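Local atomic coordinates of cellulose biosynthesis protein BcsG (Salmonella typhimurium LT2, PDB entry 5OLT), a protein that is required for cellulose biosynthesis, its extramembrane domain being a zinc-binding member of the alkaline phosphatase family. Residues 15-19 / 348-352; 273-277 / 379-383; 298-303 / 333-339. One frame throughout, in Å; residues are numbered along the deposited sequence.

Contact 1: 15-19 / 348-352; sequences IGDMP and LPQTA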
# COMPACT_ATOMS: atom_id res chain seq x y z
N ILE A 15 -23.85 3.82 8.68
CA ILE A 15 -23.28 3.22 7.47
C ILE A 15 -22.09 2.33 7.87
O ILE A 15 -21.08 2.85 8.37
CB ILE A 15 -22.91 4.31 6.40
CG1 ILE A 15 -24.17 5.10 5.94
CG2 ILE A 15 -22.10 3.75 5.23
CD1 ILE A 15 -25.33 4.29 5.36
N GLY A 16 -22.23 1.01 7.70
CA GLY A 16 -21.16 0.06 8.03
C GLY A 16 -20.03 0.12 7.00
O GLY A 16 -20.28 0.40 5.82
N ASP A 17 -18.79 -0.09 7.44
CA ASP A 17 -17.65 -0.04 6.48
C ASP A 17 -17.65 -1.25 5.57
O ASP A 17 -17.11 -1.19 4.49
CB ASP A 17 -16.29 -0.00 7.19
CG ASP A 17 -15.96 1.36 7.81
OD1 ASP A 17 -16.82 2.27 7.76
OD2 ASP A 17 -14.83 1.49 8.38
N MET A 18 -18.17 -2.37 6.05
CA MET A 18 -18.22 -3.61 5.26
C MET A 18 -19.66 -4.14 5.14
O MET A 18 -20.31 -4.40 6.17
CB MET A 18 -17.27 -4.66 5.84
CG MET A 18 -15.83 -4.14 5.85
SD MET A 18 -14.70 -5.39 6.34
CE MET A 18 -15.15 -5.66 8.05
N PRO A 19 -20.15 -4.30 3.90
CA PRO A 19 -21.55 -4.71 3.74
C PRO A 19 -21.78 -6.12 4.31
O PRO A 19 -20.93 -7.01 4.13
CB PRO A 19 -21.74 -4.74 2.22
CG PRO A 19 -20.66 -3.85 1.68
CD PRO A 19 -19.50 -4.07 2.60
N LEU A 348 -9.99 3.64 12.10
CA LEU A 348 -9.51 3.73 10.72
C LEU A 348 -10.53 3.04 9.83
O LEU A 348 -11.23 2.11 10.26
CB LEU A 348 -8.14 3.06 10.58
CG LEU A 348 -6.95 3.74 11.27
CD1 LEU A 348 -5.72 2.85 11.25
CD2 LEU A 348 -6.64 5.09 10.66
N PRO A 349 -10.62 3.51 8.59
CA PRO A 349 -11.58 2.83 7.70
C PRO A 349 -11.22 1.36 7.48
O PRO A 349 -10.06 1.00 7.26
CB PRO A 349 -11.47 3.59 6.39
CG PRO A 349 -10.21 4.33 6.47
CD PRO A 349 -9.89 4.58 7.92
N GLN A 350 -12.25 0.51 7.55
CA GLN A 350 -12.10 -0.92 7.24
C GLN A 350 -12.62 -1.12 5.84
O GLN A 350 -13.52 -0.39 5.40
CB GLN A 350 -12.93 -1.81 8.18
CG GLN A 350 -12.49 -1.60 9.63
CD GLN A 350 -13.24 -2.47 10.60
OE1 GLN A 350 -13.48 -3.64 10.35
NE2 GLN A 350 -13.54 -1.90 11.78
N THR A 351 -12.05 -2.10 5.15
CA THR A 351 -12.43 -2.38 3.76
C THR A 351 -12.46 -3.88 3.61
O THR A 351 -11.52 -4.58 4.03
CB THR A 351 -11.38 -1.78 2.78
OG1 THR A 351 -11.25 -0.37 3.03
CG2 THR A 351 -11.83 -1.99 1.32
N ALA A 352 -13.54 -4.39 3.04
CA ALA A 352 -13.63 -5.84 2.79
C ALA A 352 -12.51 -6.25 1.81
O ALA A 352 -12.13 -5.44 0.93
CB ALA A 352 -15.01 -6.22 2.25
O HOH W 1 -15.65 -2.46 2.43

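Contact 2: 273-277 / 379-383; sequences GDRMQ and VPYPQ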
# COMPACT_ATOMS: atom_id res chain seq x y z
N GLY A 273 3.04 -21.72 -3.97
CA GLY A 273 1.90 -22.03 -4.84
C GLY A 273 0.75 -22.70 -4.10
O GLY A 273 0.86 -23.07 -2.91
N ASP A 274 -0.37 -22.88 -4.80
CA ASP A 274 -1.51 -23.60 -4.23
C ASP A 274 -2.14 -24.49 -5.29
O ASP A 274 -1.50 -24.72 -6.34
CB ASP A 274 -2.49 -22.59 -3.57
CG ASP A 274 -3.14 -21.64 -4.56
OD1 ASP A 274 -3.10 -21.88 -5.79
OD2 ASP A 274 -3.72 -20.63 -4.12
N ARG A 275 -3.35 -25.00 -5.05
CA ARG A 275 -3.90 -26.01 -5.96
C ARG A 275 -4.09 -25.44 -7.35
O ARG A 275 -3.78 -26.12 -8.36
CB ARG A 275 -5.25 -26.56 -5.45
CG ARG A 275 -5.07 -27.43 -4.22
CD ARG A 275 -6.41 -27.75 -3.58
NE ARG A 275 -6.23 -28.63 -2.41
CZ ARG A 275 -6.68 -28.37 -1.19
NH1 ARG A 275 -7.33 -27.24 -0.90
NH2 ARG A 275 -6.47 -29.25 -0.22
N MET A 276 -4.66 -24.23 -7.43
CA MET A 276 -4.95 -23.62 -8.72
C MET A 276 -3.76 -22.97 -9.38
O MET A 276 -3.71 -22.90 -10.61
CB MET A 276 -6.05 -22.58 -8.57
CG MET A 276 -6.58 -22.07 -9.88
SD MET A 276 -7.91 -20.89 -9.61
CE MET A 276 -8.37 -20.64 -11.32
N GLN A 277 -2.85 -22.40 -8.58
CA GLN A 277 -1.77 -21.60 -9.13
C GLN A 277 -0.41 -22.06 -8.63
O GLN A 277 -0.06 -21.88 -7.47
CB GLN A 277 -1.98 -20.12 -8.76
CG GLN A 277 -3.35 -19.64 -9.19
CD GLN A 277 -3.44 -18.14 -9.03
OE1 GLN A 277 -3.68 -17.61 -7.92
NE2 GLN A 277 -3.26 -17.47 -10.09
N VAL A 379 -17.37 -19.46 -7.93
CA VAL A 379 -16.93 -20.82 -7.53
C VAL A 379 -16.01 -20.67 -6.34
O VAL A 379 -15.31 -19.66 -6.22
CB VAL A 379 -16.23 -21.62 -8.67
CG1 VAL A 379 -17.25 -22.12 -9.67
CG2 VAL A 379 -15.12 -20.84 -9.35
N PRO A 380 -16.03 -21.62 -5.41
CA PRO A 380 -15.05 -21.55 -4.31
C PRO A 380 -13.62 -21.51 -4.88
O PRO A 380 -13.27 -22.20 -5.85
CB PRO A 380 -15.29 -22.85 -3.53
CG PRO A 380 -16.73 -23.15 -3.83
CD PRO A 380 -16.96 -22.76 -5.25
N TYR A 381 -12.80 -20.65 -4.30
CA TYR A 381 -11.39 -20.66 -4.66
C TYR A 381 -10.79 -21.91 -3.97
O TYR A 381 -10.97 -22.08 -2.77
CB TYR A 381 -10.72 -19.36 -4.15
CG TYR A 381 -9.25 -19.34 -4.56
CD1 TYR A 381 -8.90 -19.13 -5.89
CD2 TYR A 381 -8.23 -19.63 -3.64
CE1 TYR A 381 -7.58 -19.17 -6.32
CE2 TYR A 381 -6.90 -19.65 -4.05
CZ TYR A 381 -6.59 -19.44 -5.39
OH TYR A 381 -5.29 -19.47 -5.83
N PRO A 382 -10.04 -22.77 -4.72
CA PRO A 382 -9.73 -24.08 -4.15
C PRO A 382 -8.65 -24.11 -3.07
O PRO A 382 -8.47 -25.17 -2.45
CB PRO A 382 -9.29 -24.91 -5.35
CG PRO A 382 -9.27 -24.02 -6.54
CD PRO A 382 -9.80 -22.68 -6.18
N GLN A 383 -7.95 -22.99 -2.88
CA GLN A 383 -6.91 -22.79 -1.83
C GLN A 383 -5.78 -23.78 -2.02
O GLN A 383 -5.15 -24.19 -1.02
CB GLN A 383 -7.53 -22.82 -0.43
CG GLN A 383 -8.47 -21.63 -0.21
CD GLN A 383 -9.04 -21.59 1.18
OE1 GLN A 383 -8.49 -20.95 2.07
NE2 GLN A 383 -10.16 -22.27 1.37
OXT GLN A 383 -5.49 -24.17 -3.19
O HOH W 2 -6.04 -22.76 -5.38

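Contact 3: 298-303 / 333-339; sequences FFGMKA and LFTEDSV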
# COMPACT_ATOMS: atom_id res chain seq x y z
N PHE A 298 6.95 6.71 11.95
CA PHE A 298 7.22 8.16 12.02
C PHE A 298 8.62 8.42 12.58
O PHE A 298 9.05 7.75 13.55
CB PHE A 298 6.19 8.86 12.90
CG PHE A 298 4.77 8.76 12.39
CD1 PHE A 298 4.26 9.74 11.52
CD2 PHE A 298 3.94 7.71 12.80
CE1 PHE A 298 2.94 9.65 11.06
CE2 PHE A 298 2.64 7.62 12.33
CZ PHE A 298 2.13 8.61 11.47
N PHE A 299 9.33 9.34 11.96
CA PHE A 299 10.68 9.72 12.38
C PHE A 299 10.65 11.19 12.76
O PHE A 299 9.88 11.98 12.18
CB PHE A 299 11.67 9.54 11.23
CG PHE A 299 11.84 8.10 10.82
CD1 PHE A 299 10.96 7.51 9.90
CD2 PHE A 299 12.87 7.35 11.35
CE1 PHE A 299 11.12 6.19 9.51
CE2 PHE A 299 13.01 6.01 10.97
CZ PHE A 299 12.14 5.45 10.05
N GLY A 300 11.47 11.53 13.75
CA GLY A 300 11.66 12.92 14.13
C GLY A 300 10.58 13.45 15.05
O GLY A 300 10.47 14.68 15.21
N MET A 301 9.78 12.57 15.66
CA MET A 301 8.74 13.00 16.60
C MET A 301 9.34 13.41 17.94
O MET A 301 10.28 12.78 18.43
CB MET A 301 7.70 11.93 16.85
CG MET A 301 6.87 11.57 15.61
SD MET A 301 5.69 10.27 16.00
CE MET A 301 4.54 11.07 17.12
N LYS A 302 8.74 14.42 18.56
CA LYS A 302 9.19 14.86 19.88
C LYS A 302 8.93 13.71 20.87
O LYS A 302 9.71 13.50 21.83
CB LYS A 302 8.41 16.12 20.31
CG LYS A 302 8.82 16.63 21.69
CD LYS A 302 8.14 17.93 22.08
CE LYS A 302 8.72 18.39 23.42
NZ LYS A 302 9.96 19.18 23.22
N ALA A 303 7.85 12.97 20.63
CA ALA A 303 7.39 11.87 21.47
C ALA A 303 7.18 10.61 20.62
O ALA A 303 6.07 10.22 20.33
CB ALA A 303 6.13 12.26 22.23
N LEU A 333 1.48 16.18 14.92
CA LEU A 333 1.82 15.03 15.74
C LEU A 333 3.34 14.96 15.98
O LEU A 333 3.76 14.37 16.98
CB LEU A 333 1.19 13.72 15.24
CG LEU A 333 1.58 13.17 13.90
CD1 LEU A 333 2.95 12.55 13.96
CD2 LEU A 333 0.60 12.08 13.46
N PHE A 334 4.16 15.55 15.10
CA PHE A 334 5.61 15.51 15.25
C PHE A 334 6.15 16.39 16.38
O PHE A 334 7.26 16.19 16.81
CB PHE A 334 6.34 15.92 13.96
CG PHE A 334 6.17 14.97 12.82
CD1 PHE A 334 7.01 13.85 12.72
CD2 PHE A 334 5.18 15.17 11.83
CE1 PHE A 334 6.88 12.96 11.66
CE2 PHE A 334 5.04 14.27 10.76
CZ PHE A 334 5.90 13.15 10.69
N THR A 335 5.35 17.36 16.82
CA THR A 335 5.83 18.27 17.84
C THR A 335 5.04 18.20 19.14
O THR A 335 5.33 18.96 20.08
CB THR A 335 5.86 19.72 17.29
OG1 THR A 335 4.57 20.03 16.79
CG2 THR A 335 6.89 19.85 16.18
N GLU A 336 4.07 17.29 19.22
CA GLU A 336 3.29 17.10 20.46
C GLU A 336 4.17 16.52 21.56
O GLU A 336 4.94 15.59 21.32
CB GLU A 336 2.11 16.14 20.22
CG GLU A 336 0.91 16.74 19.48
CD GLU A 336 0.26 17.93 20.19
OE1 GLU A 336 0.30 18.01 21.43
OE2 GLU A 336 -0.30 18.80 19.51
N ASP A 337 4.04 17.04 22.78
CA ASP A 337 4.78 16.46 23.91
C ASP A 337 4.34 15.03 24.20
O ASP A 337 5.13 14.22 24.67
CB ASP A 337 4.53 17.28 25.19
CG ASP A 337 4.98 18.76 25.09
OD1 ASP A 337 5.98 19.07 24.40
OD2 ASP A 337 4.33 19.61 25.74
N SER A 338 3.07 14.73 23.94
CA SER A 338 2.51 13.42 24.23
C SER A 338 1.53 13.13 23.11
O SER A 338 0.64 13.96 22.83
CB SER A 338 1.79 13.43 25.59
OG SER A 338 1.16 12.19 25.89
N VAL A 339 1.70 11.98 22.46
CA VAL A 339 0.77 11.55 21.39
C VAL A 339 -0.18 10.50 21.87
O VAL A 339 0.22 9.55 22.56
CB VAL A 339 1.56 11.05 20.15
CG1 VAL A 339 0.67 10.35 19.11
CG2 VAL A 339 2.23 12.27 19.53
O HOH W 3 5.58 14.09 19.09
O HOH W 4 4.13 10.01 21.92

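Contact 1: 15-19 / 348-352
The carboxylate of D17 and the backbone N-H of Q350 illustrate how two irregular stretches can be joined without any shared secondary structure. Q350 N gives D17 OD2 a bond of 2.9 Å that is virtually straight (179°), entering on the anti side of the oxygen and 29° out of the carboxylate plane. The denser part of the contact lies one residue on from D17 and two on from Q350. There the thioether of M18 is laid against the backbone of the other segment, SD 3.6 Å from A352 N, and A352 itself is buried, its methyl turned to W33 and F37 of helix 27-42. Beside M18 a water accepts from A352 N at 2.9 Å and lies 2.8 Å from D17 O, bridging the backbones. This places the contact where the N-terminal chain, on its way to that helix, meets the linker from helix 341-345 to the C-terminal four-stranded antiparallel sheet. R44 serves the same linker by bonding to Q350 O, and makes a long, weak ion pair with D17. The looser side is that of the partly exposed D17, Q350 and the end of M18. The bend of M18 at chi3 (-67°) brings its CE to 3.5 Å from Q350 OE1, the only touch between these two side chains, which cross at about a right angle.

Contact 2: 273-277 / 379-383
The turn at D274-Q277, closed by a bond from D274 N to Q277 O, brings its backbone up to the end of the chain, the D274 and Q383 CA atoms lying 6.0 Å apart and R275 N donating to the terminal oxygen Q383 OXT at 3.0 Å. Among the side chains, D274 faces Y381, the two arriving from opposite directions. D274 OD2 accepts from Y381 OH over 2.6 Å through its syn lone pair; the carboxylate stands at the edge of the phenol ring, its plane turned 55° from that of the ring. The other oxygen, D274 OD1, takes the N-H of Q277 at 2.8 Å, an Asx motif, so both carboxylate oxygens have donors and the turn fixes the group that receives the tyrosine. R275 runs extended past the terminus, and its NH1 reaches P382 O at 2.8 Å, with that oxygen close to the guanidinium plane. M276, stretched out with CG anti to the backbone N (chi1 -170°), sets SD 3.7 Å from Y381 CE1 in an oblique Met-aromatic contact, while its CB touches P382 CG. This ties a loop that follows strand 259-265 to the tail beyond strand 379-380, the edge strand of the C-terminal antiparallel sheet. One water accepts from M276 N and donates to Q383 OXT at 2.7 Å. Two carboxylates thus sit near one another, D274 OD2 being 4.1 Å from Q383 OXT; their mutual repulsion is probably eased by the donors each receives and by the neighbouring positive charge of R275.

Contact 3: 298-303 / 333-339
Aromatic and aliphatic groups make the inner part of this contact, where F298 meets F334 and L333. The F298 ring turns its edge toward the face of F334 in an offset edge-to-face pair, centroids 6.0 Å apart and planes at 71°. L333 is wedged beside them: with CG between its backbone N and carbonyl carbon (chi1 64°), it lays CD1 over the centre of the F334 ring and 3.9 Å from F298 CD1. M301 is modelled in two conformations; in one, its CG lies 3.7 Å from F334 CD1 and its terminal methyl against L333 and V339, contacts that hold for that conformer alone and are less certain. The rim of F334 also approaches a carbonyl, with F299 O 3.2 Å from F334 CE1. F298 and F299 end strand 291-299, an antiparallel member of the seven-stranded mixed sheet, and 333-339 belongs to the connection between helices 318-328 and 341-345; W341 of the latter helix packs on F298. Backbone bonding is sparse: K302 N donates to F334 O at 2.9 Å from above the carbonyl plane, and a water accepts from A303 N while donating to L333 O and E336 O. Charge enters at the exposed margin, where K302 and D337 run side by side. K302 CE comes within 3.0 Å of D337 OD1, yet K302 NZ stays 4.2 Å from that oxygen, too far for a salt bridge, so the opposite charges are merely neighbours.

The three contacts show chemistry following place in the fold. Contact 3 is the most apolar, its phenylalanines buried at one end of the large mixed sheet and its charged residues at the surface. Contact 2, on the opposite side of the chain's centre with centres about 45 Å away, relies instead on carboxylates, a guanidinium and the chain terminus, only Y381 and Q277 being buried. Contact 1 is intermediate, a single charged bond beside a methionine. Contacts 1 and 2 hold the two ends of the C-terminal four-stranded sheet, at the approach to strand 355-357 and beyond strand 379-380, whereas contacts 1 and 3 flank helix 341-345, their nearest atoms about 9 Å apart.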